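Uncharacterized protein (Escherichia coli UMEA 3162-1, PDB 4X5M) acts as a homodimeric SemiSWEET transporter, carrying sugar across the membrane down its concentration gradient, probably by rocking-type movements and captured here open to the inside. Local coordinates at residues Ile51-Gly54 with Ile55-Ser58. Numbering follows the deposited sequence.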
loop_
_atom_site.group_PDB
_atom_site.type_symbol
_atom_site.label_atom_id
_atom_site.label_comp_id
_atom_site.label_asym_id
_atom_site.label_seq_id
_atom_site.Cartn_x
_atom_site.Cartn_y
_atom_site.Cartn_z
ATOM N N ILE A 51 -10.746 -1.442 7.037
ATOM C CA ILE A 51 -12.149 -1.611 6.677
ATOM C C ILE A 51 -13.044 -1.338 7.881
ATOM O O ILE A 51 -14.048 -0.636 7.771
ATOM C CB ILE A 51 -12.426 -3.025 6.125
ATOM C CG1 ILE A 51 -11.669 -3.234 4.811
ATOM C CG2 ILE A 51 -13.916 -3.236 5.914
ATOM C CD1 ILE A 51 -11.888 -4.595 4.183
ATOM N N ALA A 52 -12.667 -1.886 9.033
ATOM C CA ALA A 52 -13.376 -1.608 10.277
ATOM C C ALA A 52 -13.310 -0.119 10.595
ATOM O O ALA A 52 -14.302 0.486 11.005
ATOM C CB ALA A 52 -12.791 -2.421 11.420
ATOM N N TYR A 53 -12.131 0.462 10.395
ATOM C CA TYR A 53 -11.915 1.887 10.616
ATOM C C TYR A 53 -12.774 2.725 9.679
ATOM O O TYR A 53 -13.403 3.695 10.101
ATOM C CB TYR A 53 -10.438 2.238 10.429
ATOM C CG TYR A 53 -10.097 3.672 10.766
ATOM C CD1 TYR A 53 -10.220 4.143 12.065
ATOM C CD2 TYR A 53 -9.639 4.550 9.791
ATOM C CE1 TYR A 53 -9.906 5.447 12.387
ATOM C CE2 TYR A 53 -9.320 5.861 10.103
ATOM C CZ TYR A 53 -9.456 6.303 11.405
ATOM O OH TYR A 53 -9.144 7.600 11.737
ATOM N N GLY A 54 -12.791 2.341 8.407
ATOM C CA GLY A 54 -13.574 3.039 7.403
ATOM C C GLY A 54 -15.061 3.038 7.706
ATOM O O GLY A 54 -15.748 4.034 7.482
ATOM N N ILE A 55 -15.559 1.916 8.216
ATOM C CA ILE A 55 -16.966 1.796 8.585
ATOM C C ILE A 55 -17.280 2.684 9.782
ATOM O O ILE A 55 -18.284 3.398 9.799
ATOM C CB ILE A 55 -17.342 0.337 8.918
ATOM C CG1 ILE A 55 -17.259 -0.535 7.665
ATOM C CG2 ILE A 55 -18.740 0.266 9.518
ATOM C CD1 ILE A 55 -17.502 -2.007 7.930
ATOM N N MET A 56 -16.405 2.643 10.780
ATOM C CA MET A 56 -16.590 3.433 11.992
ATOM C C MET A 56 -16.417 4.930 11.737
ATOM O O MET A 56 -16.884 5.756 12.520
ATOM C CB MET A 56 -15.616 2.965 13.079
ATOM C CG MET A 56 -15.949 1.595 13.653
ATOM S SD MET A 56 -14.563 0.720 14.416
ATOM C CE MET A 56 -13.186 1.801 14.053
ATOM N N ARG A 57 -15.743 5.270 10.640
ATOM C CA ARG A 57 -15.492 6.664 10.281
ATOM C C ARG A 57 -16.452 7.178 9.212
ATOM O O ARG A 57 -16.455 8.371 8.900
ATOM C CB ARG A 57 -14.051 6.836 9.790
ATOM C CG ARG A 57 -13.003 6.814 10.887
ATOM C CD ARG A 57 -12.922 8.154 11.594
ATOM N NE ARG A 57 -12.427 9.207 10.713
ATOM C CZ ARG A 57 -12.209 10.460 11.098
ATOM N NH1 ARG A 57 -12.444 10.818 12.353
ATOM N NH2 ARG A 57 -11.756 11.354 10.230
ATOM N N SER A 58 -17.260 6.273 8.663
ATOM C CA SER A 58 -18.121 6.573 7.519
ATOM C C SER A 58 -17.285 7.167 6.388
ATOM O O SER A 58 -17.637 8.193 5.804
ATOM C CB SER A 58 -19.255 7.525 7.913
ATOM O OG SER A 58 -20.083 6.946 8.906
#
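Y53 and R57 run alongside each other, four residues apart, at the C-terminal end of transmembrane helix 37-57, where the chain leaves the helix in a Schellman motif at S58. The evidence for a CH-pi contact is direct: CG of R57 sits 3.7 Å from the centroid of the Y53 ring, 15° off its normal and displaced toward the rim where CZ lies. With CG of Y53 swung opposite its own backbone N (chi1 -175°), the ring runs toward the helix end; bends at chi2 and chi3 of R57 then bring the guanidinium nearly parallel to it, the planes 4° apart, and Y53 OH lies over one guanidinium face, 3.8 Å from R57 NE. That hydroxyl is hydrogen-bonded to D59 of the second subunit, whose carboxylate also forms a long, weak ion pair with R57, so the pair faces the dimer interface. An alanine in place of Y53 would probably leave the R57 methylene chain without its aromatic support and take from D59 of the second subunit the hydrogen bond it shares with the Y53 hydroxyl. Beside the ring, M56 CE approaches obliquely, 4.3 Å from Y53 CD1. Round the helix from the ring, I55 CD1 meets I51 CG2 at 4.3 Å; L63 of helix 60-86 touches both isoleucines, and an oleic acid touches I55. The backbone beneath records the helix ending: I55 N to I51 O is a regular bond (3.0 Å), whereas R57 N divides itself weakly between Y53 O at 2.9 Å and G54 O at 3.4 Å.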